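PDB 4MKO: monalysin from Pseudomonas entomophila, which forms pores in host cell membranes as a cytolytic and hemolytic beta-barrel toxin, damaging the intestine of Drosophila. Local coordinates for residues 23-28 and 194-199; 35-39 and 224-229; 75-80 and 139-143; 97-103 and 232-236. One frame throughout, in Å; residues are numbered along the deposited sequence. Where two conformers were deposited one is given.

Contact 1 (23-28 and 194-199); sequences YSSPKQ and NAVTPL
Gln28 reaches across to loop 194-199 with its amide nitrogen, which donates to the backbone carbonyl of Thr197: NE2 lies 2.8 Å from O. The donor sits nearly on the line of the C=O bond, while the carbonyl oxygen is tilted 18° from the amide plane of Gln28. Holding CG beside the backbone N (chi1 -76°) and the rest of the chain extended carries the amide over to Thr197. On the way Gln28 CG passes Val196 at about a right angle, 3.8 Å from CG2. The same valine crosses Pro26, touching it with both methyls: Pro26 CB is 3.8 Å from Val196 CG2 and Pro26 CG 3.9 Å from Val196 CG1. The Pro26 ring rests on the backbone of Asn194, with CB 3.5 Å from O.

Water finishes both ends of this strip. One molecule donates to Tyr23 O and to Asn194 OD1, two acceptors that could not bond each other directly; another accepts from Leu199 N and donates to Gln28 O. In the second shell, Tyr7 OH bonds Gln28 OE1, so both polar ends of the amide are engaged and its rotation is fixed. Pro198 and Leu199 lean on strand 46-67, with Pro198 also touching Tyr141. The arrangement is a loop-to-loop, water-bridged surface contact, joining the connection between helix 12-20 and strand 29-43 to the one from strand 173-191 into helix 201-211 of this aerolysin-like fold.

Contact 2 (35-39 and 224-229); sequences ITVYG and FDWSAY
Tyr229 turns the edge of its ring onto a face of Tyr38, an edge-to-face (T-shaped) pair that fastens the C-terminal region to strand 29-43 of the aerolysin-like body. The ring centroids are 4.6 Å apart and the planes meet at 64°, so the pair is tilted from a perfect T. Although the two side chains lie side by side and point the same way, they are rotated against each other: Tyr229 CD2 stands over the centre of the Tyr38 ring, and CE2 comes within 3.4 Å of Tyr38 CZ. Both tyrosines carry CG opposite the backbone N, which sends the rings out together along the same flank.

Ala228 fills the middle, its methyl 3.3 Å from the carbonyl oxygen of Thr36 (CB to O) and 3.9 Å from Thr36 CG2. That carbonyl accepts a hydrogen bond from Arg234, which forms a salt bridge with Asp225 as well.

At the other end Thr36 meets Asp225. The Asp225 side chain folds back over the turn that follows: OD1 accepts from both N and OG of Ser227, approached from one face of the carboxylate, and the bond to N makes an Asx turn. A water donating to OD2 accepts in turn from Thr36 N. Beside it, Thr36 OG1 receives the backbone N-H of Asp225 over 2.9 Å between OG1 and N, in a bond of 165° at the hydrogen.

Contact 3 (75-80 and 139-143); sequences LSYQLT and VIYQV
Strands 75-80 and 139-143 run nearly parallel, with 16° between their directions and 8.4 Å between their axes at closest approach. That spacing is too wide for direct backbone pairing, and what joins them is carried by side chains: by CA position Tyr77 faces Ile140 and Leu79 faces Gln142.

Ile140 puts its CD1 methyl into a corner of the other strand. It meets Leu75 tip to tip, CD1 being 3.6 Å from Leu75 CD2, and sits over one face of the Tyr77 ring in a CH-pi contact, 4.1 Å from the centroid and displaced toward the rim. The Tyr77 ring is brought here with its CG between the backbone N and the carbonyl carbon (chi1 45°). Its hydroxyl is tied to Thr130 and to Arg187.

Strand 75-80 belongs to a two-stranded antiparallel sheet formed by 72-81 and 124-133, within the region inferred to form the pore, whereas 139-143 is part of the larger mixed sheet; the contact therefore lays this small sheet against the larger one in an aerolysin-like toxin.

Farther along, the extended Gln142 grasps the Thr80 backbone with both amide ends. Gln142 OE1 accepts from Thr80 N at 3.0 Å, on a lone pair in the carbonyl plane and with an almost straight N-H. Gln142 NE2 donates to Thr80 O at 2.9 Å, with a more bent N-H, and also bonds Gln184 O.

Contact 4 (97-103 and 232-236); sequences VGANIDI and PHRRY
Tyr236, the last residue of the chain, presses one ring face flat onto the backbone of Ile101. The CA of Ile101 stands 3.6 Å from the ring centroid and only 4° off its normal, a CH-pi contact squarely over the centre. The Ile101 side chain then runs alongside the ring, with CG1 3.7 Å from Tyr236 CE2 and CD1 3.6 Å from Tyr236 OH. Val97 approaches that hydroxyl across the ring's direction, and Asp40 O takes its hydrogen bond. Asn100 slides past the tyrosine the opposite way, its amide plane 83° from the ring; Asn100 ND2 donates to the terminal carboxylate oxygen Tyr236 OXT at 3.1 Å in a nearly straight bond, while Arg116 occupies OD1. Ile103 completes the tight part, reaching over chiefly with CD1, 3.7 Å from His233 O and 3.9 Å from Tyr236 CB.

Beyond this the contact thins. The side chains of His233 and Arg234 run off from 97-103, Arg234 to bond Asp231, and Arg235 turns to Tyr229 O.

Such an anchored C-terminus, an aromatic residue clasped against the 3-10 turn 99-102, joins the chain's end to the inferred pore-forming region of this aerolysin-like fold.

Contacts 2 and 4 form one neighbourhood, their centres 10 Å apart, where two parts of the C-terminal region meet; Arg234 NH2 lies 2.8 Å from Ser227 OG. A bound zinc ion lies about 4 Å from the side chain of Arg234. Contacts 1 and 3 pair up at the other end of the molecule, centres 16 Å apart and touching through Ala195 CB and Tyr141 OH at 3.4 Å. Contact 1 lies about 33 Å, centre to centre, from both contact 2 and contact 4. Contacts 3 and 4 both involve the inferred pore-forming region, at centres 29 Å apart.

Contact 1 (23-28 and 194-199)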
loop_
_atom_site.group_PDB
_atom_site.type_symbol
_atom_site.label_atom_id
_atom_site.label_comp_id
_atom_site.label_asym_id
_atom_site.label_seq_id
_atom_site.Cartn_x
_atom_site.Cartn_y
_atom_site.Cartn_z
ATOM N N TYR A 23 -12.566 16.795 5.782
ATOM C CA TYR A 23 -13.711 16.533 4.934
ATOM C C TYR A 23 -14.081 17.701 4.049
ATOM O O TYR A 23 -15.143 17.659 3.431
ATOM C CB TYR A 23 -14.926 16.062 5.752
ATOM C CG TYR A 23 -14.727 14.742 6.454
ATOM C CD1 TYR A 23 -14.722 13.542 5.740
ATOM C CD2 TYR A 23 -14.561 14.682 7.832
ATOM C CE1 TYR A 23 -14.516 12.319 6.382
ATOM C CE2 TYR A 23 -14.388 13.461 8.487
ATOM C CZ TYR A 23 -14.349 12.286 7.755
ATOM O OH TYR A 23 -14.204 11.080 8.396
ATOM N N SER A 24 -13.221 18.734 3.965
ATOM C CA SER A 24 -13.482 19.915 3.115
ATOM C C SER A 24 -13.546 19.572 1.618
ATOM O O SER A 24 -14.241 20.262 0.876
ATOM C CB SER A 24 -12.492 21.047 3.397
ATOM O OG SER A 24 -11.167 20.725 3.017
ATOM N N SER A 25 -12.844 18.494 1.188
ATOM C CA SER A 25 -12.849 18.028 -0.201
ATOM C C SER A 25 -12.660 16.498 -0.242
ATOM O O SER A 25 -12.087 15.948 0.704
ATOM C CB SER A 25 -11.763 18.737 -1.011
ATOM O OG SER A 25 -10.458 18.422 -0.550
ATOM N N PRO A 26 -13.149 15.775 -1.301
ATOM C CA PRO A 26 -12.966 14.309 -1.332
ATOM C C PRO A 26 -11.492 13.914 -1.383
ATOM O O PRO A 26 -10.694 14.583 -2.035
ATOM C CB PRO A 26 -13.673 13.890 -2.631
ATOM C CG PRO A 26 -14.623 14.996 -2.935
ATOM C CD PRO A 26 -13.881 16.226 -2.513
ATOM N N LYS A 27 -11.136 12.829 -0.690
ATOM C CA LYS A 27 -9.747 12.363 -0.601
ATOM C C LYS A 27 -9.598 10.996 -1.257
ATOM O O LYS A 27 -10.493 10.157 -1.128
ATOM C CB LYS A 27 -9.298 12.309 0.880
ATOM C CG LYS A 27 -9.413 13.641 1.664
ATOM C CD LYS A 27 -8.750 14.843 0.960
ATOM C CE LYS A 27 -8.826 16.113 1.774
ATOM N NZ LYS A 27 -7.733 16.161 2.779
ATOM N N GLN A 28 -8.500 10.784 -2.004
ATOM C CA GLN A 28 -8.256 9.495 -2.673
ATOM C C GLN A 28 -7.000 8.822 -2.117
ATOM O O GLN A 28 -6.947 7.602 -2.019
ATOM C CB GLN A 28 -8.042 9.697 -4.182
ATOM C CG GLN A 28 -9.304 9.975 -4.988
ATOM C CD GLN A 28 -8.931 10.257 -6.417
ATOM O OE1 GLN A 28 -8.174 11.193 -6.716
ATOM N NE2 GLN A 28 -9.428 9.438 -7.330
ATOM N N ASN A 194 -19.908 13.291 -1.243
ATOM C CA ASN A 194 -18.521 13.591 -0.856
ATOM C C ASN A 194 -17.555 12.510 -1.388
ATOM O O ASN A 194 -16.388 12.427 -0.971
ATOM C CB ASN A 194 -18.387 13.756 0.670
ATOM C CG ASN A 194 -17.167 14.560 1.084
ATOM O OD1 ASN A 194 -17.097 15.782 0.900
ATOM N ND2 ASN A 194 -16.150 13.882 1.599
ATOM N N ALA A 195 -18.044 11.692 -2.333
ATOM C CA ALA A 195 -17.244 10.619 -2.897
ATOM C C ALA A 195 -16.844 10.868 -4.340
ATOM O O ALA A 195 -17.609 11.432 -5.125
ATOM C CB ALA A 195 -17.991 9.300 -2.787
ATOM N N VAL A 196 -15.635 10.422 -4.681
ATOM C CA VAL A 196 -15.093 10.439 -6.040
ATOM C C VAL A 196 -14.688 8.998 -6.362
ATOM O O VAL A 196 -14.614 8.171 -5.445
ATOM C CB VAL A 196 -13.929 11.449 -6.247
ATOM C CG1 VAL A 196 -14.445 12.885 -6.264
ATOM C CG2 VAL A 196 -12.825 11.267 -5.204
ATOM N N THR A 197 -14.426 8.693 -7.644
ATOM C CA THR A 197 -14.011 7.347 -8.024
ATOM C C THR A 197 -12.663 7.025 -7.368
ATOM O O THR A 197 -11.712 7.802 -7.519
ATOM C CB THR A 197 -14.046 7.156 -9.540
ATOM O OG1 THR A 197 -15.362 7.503 -9.984
ATOM C CG2 THR A 197 -13.738 5.711 -9.953
ATOM N N PRO A 198 -12.589 5.947 -6.561
ATOM C CA PRO A 198 -11.317 5.651 -5.896
ATOM C C PRO A 198 -10.268 5.135 -6.865
ATOM O O PRO A 198 -10.559 4.685 -7.977
ATOM C CB PRO A 198 -11.693 4.583 -4.856
ATOM C CG PRO A 198 -12.856 3.872 -5.470
ATOM C CD PRO A 198 -13.625 4.942 -6.220
ATOM N N LEU A 199 -9.029 5.238 -6.432
ATOM C CA LEU A 199 -7.911 4.692 -7.172
ATOM C C LEU A 199 -7.959 3.175 -7.018
ATOM O O LEU A 199 -8.516 2.669 -6.036
ATOM C CB LEU A 199 -6.600 5.223 -6.573
ATOM C CG LEU A 199 -6.374 6.741 -6.680
ATOM C CD1 LEU A 199 -5.187 7.174 -5.843
ATOM C CD2 LEU A 199 -6.178 7.169 -8.136
HETATM O O HOH W 1 -17.907 17.084 3.139
HETATM O O HOH W 2 -8.780 6.104 -3.690
#

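Contact 2 (35-39 and 224-229)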
loop_
_atom_site.group_PDB
_atom_site.type_symbol
_atom_site.label_atom_id
_atom_site.label_comp_id
_atom_site.label_asym_id
_atom_site.label_seq_id
_atom_site.Cartn_x
_atom_site.Cartn_y
_atom_site.Cartn_z
ATOM N N ILE A 35 10.642 5.419 5.978
ATOM C CA ILE A 35 12.043 4.974 5.970
ATOM C C ILE A 35 12.265 3.784 5.037
ATOM O O ILE A 35 11.323 3.050 4.709
ATOM C CB ILE A 35 12.541 4.638 7.417
ATOM C CG1 ILE A 35 11.752 3.454 8.034
ATOM C CG2 ILE A 35 12.510 5.915 8.341
ATOM C CD1 ILE A 35 12.572 2.600 9.002
ATOM N N THR A 36 13.536 3.559 4.684
ATOM C CA THR A 36 13.922 2.391 3.929
ATOM C C THR A 36 14.526 1.368 4.903
ATOM O O THR A 36 15.293 1.743 5.794
ATOM C CB THR A 36 14.942 2.734 2.818
ATOM O OG1 THR A 36 14.399 3.742 1.951
ATOM C CG2 THR A 36 15.350 1.497 2.014
ATOM N N VAL A 37 14.153 0.102 4.739
ATOM C CA VAL A 37 14.713 -1.034 5.511
ATOM C C VAL A 37 15.298 -2.039 4.528
ATOM O O VAL A 37 15.049 -1.933 3.324
ATOM C CB VAL A 37 13.696 -1.709 6.462
ATOM C CG1 VAL A 37 13.163 -0.712 7.499
ATOM C CG2 VAL A 37 12.574 -2.426 5.689
ATOM N N TYR A 38 16.084 -3.007 5.032
ATOM C CA TYR A 38 16.715 -4.006 4.175
ATOM C C TYR A 38 16.581 -5.382 4.809
ATOM O O TYR A 38 16.894 -5.554 5.983
ATOM C CB TYR A 38 18.199 -3.668 3.926
ATOM C CG TYR A 38 18.890 -4.674 3.033
ATOM C CD1 TYR A 38 19.488 -5.815 3.566
ATOM C CD2 TYR A 38 18.962 -4.479 1.657
ATOM C CE1 TYR A 38 20.122 -6.750 2.745
ATOM C CE2 TYR A 38 19.575 -5.418 0.824
ATOM C CZ TYR A 38 20.155 -6.552 1.375
ATOM O OH TYR A 38 20.776 -7.477 0.565
ATOM N N GLY A 39 16.170 -6.350 4.011
ATOM C CA GLY A 39 16.030 -7.724 4.459
ATOM C C GLY A 39 15.464 -8.611 3.387
ATOM O O GLY A 39 15.172 -8.148 2.277
ATOM N N PHE A 224 14.878 5.737 -2.689
ATOM C CA PHE A 224 15.220 4.751 -1.669
ATOM C C PHE A 224 16.410 5.303 -0.901
ATOM O O PHE A 224 17.280 5.987 -1.473
ATOM C CB PHE A 224 15.647 3.443 -2.297
ATOM C CG PHE A 224 14.518 2.593 -2.806
ATOM C CD1 PHE A 224 14.048 2.742 -4.103
ATOM C CD2 PHE A 224 13.924 1.635 -1.990
ATOM C CE1 PHE A 224 13.019 1.929 -4.587
ATOM C CE2 PHE A 224 12.887 0.825 -2.473
ATOM C CZ PHE A 224 12.446 0.979 -3.776
ATOM N N ASP A 225 16.464 4.975 0.392
ATOM C CA ASP A 225 17.594 5.348 1.234
ATOM C C ASP A 225 18.507 4.099 1.386
ATOM O O ASP A 225 18.258 3.242 2.240
ATOM C CB ASP A 225 17.112 5.897 2.582
ATOM C CG ASP A 225 18.225 6.117 3.596
ATOM O OD1 ASP A 225 19.416 6.265 3.170
ATOM O OD2 ASP A 225 17.927 6.106 4.806
ATOM N N TRP A 226 19.571 4.009 0.551
ATOM C CA TRP A 226 20.459 2.844 0.552
ATOM C C TRP A 226 21.243 2.638 1.857
ATOM O O TRP A 226 21.752 1.536 2.081
ATOM C CB TRP A 226 21.417 2.859 -0.642
ATOM C CG TRP A 226 20.773 3.191 -1.959
ATOM C CD1 TRP A 226 21.138 4.197 -2.806
ATOM C CD2 TRP A 226 19.716 2.473 -2.616
ATOM N NE1 TRP A 226 20.382 4.153 -3.951
ATOM C CE2 TRP A 226 19.480 3.121 -3.853
ATOM C CE3 TRP A 226 18.909 1.366 -2.265
ATOM C CZ2 TRP A 226 18.475 2.707 -4.737
ATOM C CZ3 TRP A 226 17.928 0.941 -3.157
ATOM C CH2 TRP A 226 17.736 1.594 -4.388
ATOM N N SER A 227 21.309 3.669 2.720
ATOM C CA SER A 227 21.992 3.565 4.021
ATOM C C SER A 227 21.337 2.527 4.935
ATOM O O SER A 227 21.964 2.112 5.915
ATOM C CB SER A 227 22.094 4.921 4.709
ATOM O OG SER A 227 20.844 5.338 5.229
ATOM N N ALA A 228 20.094 2.063 4.600
ATOM C CA ALA A 228 19.425 0.986 5.343
ATOM C C ALA A 228 20.366 -0.232 5.443
ATOM O O ALA A 228 20.421 -0.873 6.489
ATOM C CB ALA A 228 18.137 0.568 4.636
ATOM N N TYR A 229 21.127 -0.538 4.356
ATOM C CA TYR A 229 22.037 -1.700 4.375
ATOM C C TYR A 229 23.064 -1.624 5.523
ATOM O O TYR A 229 23.403 -2.653 6.095
ATOM C CB TYR A 229 22.778 -1.853 3.034
ATOM C CG TYR A 229 23.385 -3.228 2.846
ATOM C CD1 TYR A 229 24.649 -3.530 3.353
ATOM C CD2 TYR A 229 22.720 -4.216 2.120
ATOM C CE1 TYR A 229 25.214 -4.794 3.184
ATOM C CE2 TYR A 229 23.286 -5.480 1.930
ATOM C CZ TYR A 229 24.536 -5.762 2.463
ATOM O OH TYR A 229 25.104 -7.004 2.279
HETATM O O HOH W 3 15.310 5.904 5.631
#

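Contact 3 (75-80 and 139-143)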
loop_
_atom_site.group_PDB
_atom_site.type_symbol
_atom_site.label_atom_id
_atom_site.label_comp_id
_atom_site.label_asym_id
_atom_site.label_seq_id
_atom_site.Cartn_x
_atom_site.Cartn_y
_atom_site.Cartn_z
ATOM N N LEU A 75 -24.724 -2.355 9.766
ATOM C CA LEU A 75 -24.220 -2.841 8.496
ATOM C C LEU A 75 -22.983 -3.704 8.678
ATOM O O LEU A 75 -22.051 -3.278 9.340
ATOM C CB LEU A 75 -23.907 -1.641 7.572
ATOM C CG LEU A 75 -23.653 -1.987 6.108
ATOM C CD1 LEU A 75 -24.969 -2.307 5.379
ATOM C CD2 LEU A 75 -22.985 -0.847 5.406
ATOM N N SER A 76 -22.976 -4.903 8.075
ATOM C CA SER A 76 -21.836 -5.826 8.079
ATOM C C SER A 76 -21.198 -5.765 6.693
ATOM O O SER A 76 -21.905 -5.804 5.680
ATOM C CB SER A 76 -22.288 -7.260 8.349
ATOM O OG SER A 76 -22.532 -7.477 9.727
ATOM N N TYR A 77 -19.872 -5.689 6.642
ATOM C CA TYR A 77 -19.156 -5.623 5.359
ATOM C C TYR A 77 -17.824 -6.304 5.534
ATOM O O TYR A 77 -17.351 -6.452 6.668
ATOM C CB TYR A 77 -18.988 -4.167 4.860
ATOM C CG TYR A 77 -18.535 -3.206 5.938
ATOM C CD1 TYR A 77 -17.182 -3.016 6.209
ATOM C CD2 TYR A 77 -19.462 -2.541 6.740
ATOM C CE1 TYR A 77 -16.761 -2.155 7.227
ATOM C CE2 TYR A 77 -19.054 -1.710 7.781
ATOM C CZ TYR A 77 -17.704 -1.513 8.017
ATOM O OH TYR A 77 -17.325 -0.680 9.046
ATOM N N GLN A 78 -17.212 -6.711 4.426
ATOM C CA GLN A 78 -15.947 -7.413 4.485
ATOM C C GLN A 78 -14.757 -6.501 4.294
ATOM O O GLN A 78 -14.665 -5.810 3.281
ATOM C CB GLN A 78 -15.905 -8.553 3.442
ATOM C CG GLN A 78 -16.930 -9.683 3.665
ATOM C CD GLN A 78 -16.793 -10.325 5.021
ATOM O OE1 GLN A 78 -15.803 -10.998 5.314
ATOM N NE2 GLN A 78 -17.755 -10.068 5.901
ATOM N N LEU A 79 -13.844 -6.513 5.258
ATOM C CA LEU A 79 -12.557 -5.827 5.131
ATOM C C LEU A 79 -11.518 -6.928 4.996
ATOM O O LEU A 79 -11.854 -8.111 5.127
ATOM C CB LEU A 79 -12.262 -4.933 6.349
ATOM C CG LEU A 79 -13.220 -3.759 6.619
ATOM C CD1 LEU A 79 -12.761 -2.966 7.834
ATOM C CD2 LEU A 79 -13.344 -2.810 5.414
ATOM N N THR A 80 -10.262 -6.571 4.713
ATOM C CA THR A 80 -9.199 -7.572 4.625
ATOM C C THR A 80 -7.976 -7.158 5.428
ATOM O O THR A 80 -7.781 -5.968 5.727
ATOM C CB THR A 80 -8.819 -7.874 3.157
ATOM O OG1 THR A 80 -8.239 -6.705 2.570
ATOM C CG2 THR A 80 -9.997 -8.375 2.311
ATOM N N VAL A 139 -20.500 5.311 0.656
ATOM C CA VAL A 139 -19.451 4.467 0.080
ATOM C C VAL A 139 -18.457 4.187 1.184
ATOM O O VAL A 139 -18.085 5.094 1.927
ATOM C CB VAL A 139 -18.758 5.087 -1.169
ATOM C CG1 VAL A 139 -17.880 4.045 -1.861
ATOM C CG2 VAL A 139 -19.787 5.666 -2.157
ATOM N N ILE A 140 -18.060 2.930 1.296
ATOM C CA ILE A 140 -17.095 2.459 2.274
ATOM C C ILE A 140 -15.800 2.144 1.556
ATOM O O ILE A 140 -15.815 1.458 0.531
ATOM C CB ILE A 140 -17.636 1.219 3.015
ATOM C CG1 ILE A 140 -19.018 1.539 3.642
ATOM C CG2 ILE A 140 -16.615 0.730 4.065
ATOM C CD1 ILE A 140 -19.723 0.333 4.289
ATOM N N TYR A 141 -14.676 2.592 2.136
ATOM C CA TYR A 141 -13.339 2.315 1.597
ATOM C C TYR A 141 -12.448 1.803 2.712
ATOM O O TYR A 141 -12.719 2.092 3.876
ATOM C CB TYR A 141 -12.686 3.603 1.062
ATOM C CG TYR A 141 -13.526 4.412 0.104
ATOM C CD1 TYR A 141 -13.465 4.188 -1.269
ATOM C CD2 TYR A 141 -14.354 5.433 0.566
ATOM C CE1 TYR A 141 -14.224 4.954 -2.160
ATOM C CE2 TYR A 141 -15.119 6.200 -0.314
ATOM C CZ TYR A 141 -15.023 5.981 -1.678
ATOM O OH TYR A 141 -15.778 6.756 -2.532
ATOM N N GLN A 142 -11.369 1.083 2.369
ATOM C CA GLN A 142 -10.369 0.642 3.356
ATOM C C GLN A 142 -9.010 1.224 2.948
ATOM O O GLN A 142 -8.678 1.250 1.758
ATOM C CB GLN A 142 -10.270 -0.880 3.447
ATOM C CG GLN A 142 -9.360 -1.359 4.593
ATOM C CD GLN A 142 -9.372 -2.842 4.859
ATOM O OE1 GLN A 142 -9.990 -3.642 4.141
ATOM N NE2 GLN A 142 -8.688 -3.235 5.916
ATOM N N VAL A 143 -8.223 1.640 3.945
ATOM C CA VAL A 143 -6.879 2.195 3.708
ATOM C C VAL A 143 -5.939 1.096 3.251
ATOM O O VAL A 143 -5.816 0.043 3.901
ATOM C CB VAL A 143 -6.319 2.916 4.971
ATOM C CG1 VAL A 143 -4.858 3.323 4.773
ATOM C CG2 VAL A 143 -7.185 4.122 5.364
#

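Contact 4 (97-103 and 232-236)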
loop_
_atom_site.group_PDB
_atom_site.type_symbol
_atom_site.label_atom_id
_atom_site.label_comp_id
_atom_site.label_asym_id
_atom_site.label_seq_id
_atom_site.Cartn_x
_atom_site.Cartn_y
_atom_site.Cartn_z
ATOM N N VAL A 97 6.872 -12.741 2.587
ATOM C CA VAL A 97 7.782 -11.953 3.409
ATOM C C VAL A 97 7.547 -12.295 4.877
ATOM O O VAL A 97 6.396 -12.477 5.292
ATOM C CB VAL A 97 7.768 -10.420 3.123
ATOM C CG1 VAL A 97 6.431 -9.785 3.467
ATOM C CG2 VAL A 97 8.916 -9.707 3.834
ATOM N N GLY A 98 8.645 -12.360 5.630
ATOM C CA GLY A 98 8.621 -12.621 7.062
ATOM C C GLY A 98 8.026 -11.449 7.811
ATOM O O GLY A 98 8.131 -10.301 7.367
ATOM N N ALA A 99 7.435 -11.729 8.982
ATOM C CA ALA A 99 6.803 -10.727 9.837
ATOM C C ALA A 99 7.697 -9.558 10.226
ATOM O O ALA A 99 7.157 -8.470 10.485
ATOM C CB ALA A 99 6.273 -11.394 11.102
ATOM N N ASN A 100 9.049 -9.775 10.323
ATOM C CA ASN A 100 9.994 -8.765 10.806
ATOM C C ASN A 100 10.166 -7.559 9.872
ATOM O O ASN A 100 10.729 -6.552 10.307
ATOM C CB ASN A 100 11.368 -9.351 11.193
ATOM C CG ASN A 100 12.077 -8.560 12.304
ATOM O OD1 ASN A 100 11.451 -7.974 13.208
ATOM N ND2 ASN A 100 13.409 -8.521 12.279
ATOM N N ILE A 101 9.605 -7.615 8.651
ATOM C CA ILE A 101 9.668 -6.477 7.724
ATOM C C ILE A 101 8.901 -5.301 8.355
ATOM O O ILE A 101 9.172 -4.152 8.015
ATOM C CB ILE A 101 9.108 -6.809 6.312
ATOM C CG1 ILE A 101 9.400 -5.657 5.293
ATOM C CG2 ILE A 101 7.619 -7.172 6.342
ATOM C CD1 ILE A 101 9.153 -5.958 3.825
ATOM N N ASP A 102 7.968 -5.596 9.307
ATOM C CA ASP A 102 7.150 -4.559 9.929
ATOM C C ASP A 102 7.950 -3.452 10.612
ATOM O O ASP A 102 7.391 -2.384 10.843
ATOM C CB ASP A 102 6.089 -5.138 10.865
ATOM C CG ASP A 102 4.884 -4.208 10.972
ATOM O OD1 ASP A 102 4.340 -3.816 9.922
ATOM O OD2 ASP A 102 4.500 -3.867 12.106
ATOM N N ILE A 103 9.278 -3.628 10.829
ATOM C CA ILE A 103 10.123 -2.526 11.331
ATOM C C ILE A 103 10.022 -1.312 10.369
ATOM O O ILE A 103 10.266 -0.187 10.801
ATOM C CB ILE A 103 11.611 -2.912 11.573
ATOM C CG1 ILE A 103 12.339 -3.280 10.250
ATOM C CG2 ILE A 103 11.736 -4.007 12.643
ATOM C CD1 ILE A 103 13.833 -3.084 10.305
ATOM N N PRO A 232 22.140 -1.294 11.367
ATOM C CA PRO A 232 21.580 -2.506 11.995
ATOM C C PRO A 232 20.124 -2.358 12.435
ATOM O O PRO A 232 19.374 -3.322 12.306
ATOM C CB PRO A 232 22.524 -2.799 13.174
ATOM C CG PRO A 232 23.405 -1.590 13.308
ATOM C CD PRO A 232 23.447 -0.926 11.959
ATOM N N HIS A 233 19.724 -1.152 12.893
ATOM C CA HIS A 233 18.346 -0.911 13.334
ATOM C C HIS A 233 17.331 -0.936 12.185
ATOM O O HIS A 233 16.131 -1.080 12.435
ATOM C CB HIS A 233 18.249 0.373 14.162
ATOM C CG HIS A 233 19.138 0.346 15.367
ATOM N ND1 HIS A 233 19.058 -0.676 16.306
ATOM C CD2 HIS A 233 20.118 1.203 15.737
ATOM C CE1 HIS A 233 19.982 -0.402 17.214
ATOM N NE2 HIS A 233 20.638 0.723 16.920
ATOM N N ARG A 234 17.808 -0.869 10.925
ATOM C CA ARG A 234 16.913 -0.943 9.754
ATOM C C ARG A 234 17.098 -2.220 8.912
ATOM O O ARG A 234 16.620 -2.299 7.783
ATOM C CB ARG A 234 17.018 0.325 8.902
ATOM C CG ARG A 234 16.451 1.535 9.634
ATOM C CD ARG A 234 16.460 2.771 8.772
ATOM N NE ARG A 234 17.808 3.324 8.599
ATOM C CZ ARG A 234 18.288 3.791 7.453
ATOM N NH1 ARG A 234 17.564 3.719 6.339
ATOM N NH2 ARG A 234 19.493 4.341 7.409
ATOM N N ARG A 235 17.746 -3.241 9.490
ATOM C CA ARG A 235 17.914 -4.546 8.861
ATOM C C ARG A 235 17.030 -5.524 9.637
ATOM O O ARG A 235 17.083 -5.561 10.872
ATOM C CB ARG A 235 19.396 -4.979 8.907
ATOM C CG ARG A 235 20.354 -4.066 8.112
ATOM C CD ARG A 235 21.777 -4.606 8.112
ATOM N NE ARG A 235 21.834 -5.960 7.552
ATOM C CZ ARG A 235 22.229 -6.249 6.319
ATOM N NH1 ARG A 235 22.678 -5.291 5.517
ATOM N NH2 ARG A 235 22.211 -7.503 5.889
ATOM N N TYR A 236 16.199 -6.286 8.940
ATOM C CA TYR A 236 15.325 -7.233 9.619
ATOM C C TYR A 236 15.661 -8.676 9.267
ATOM O O TYR A 236 16.401 -8.891 8.281
ATOM C CB TYR A 236 13.846 -6.906 9.341
ATOM C CG TYR A 236 13.412 -7.157 7.906
ATOM C CD1 TYR A 236 12.935 -8.405 7.508
ATOM C CD2 TYR A 236 13.452 -6.139 6.958
ATOM C CE1 TYR A 236 12.531 -8.642 6.193
ATOM C CE2 TYR A 236 13.025 -6.356 5.646
ATOM C CZ TYR A 236 12.585 -7.614 5.264
ATOM O OH TYR A 236 12.183 -7.838 3.971
ATOM O OXT TYR A 236 15.160 -9.589 9.958
#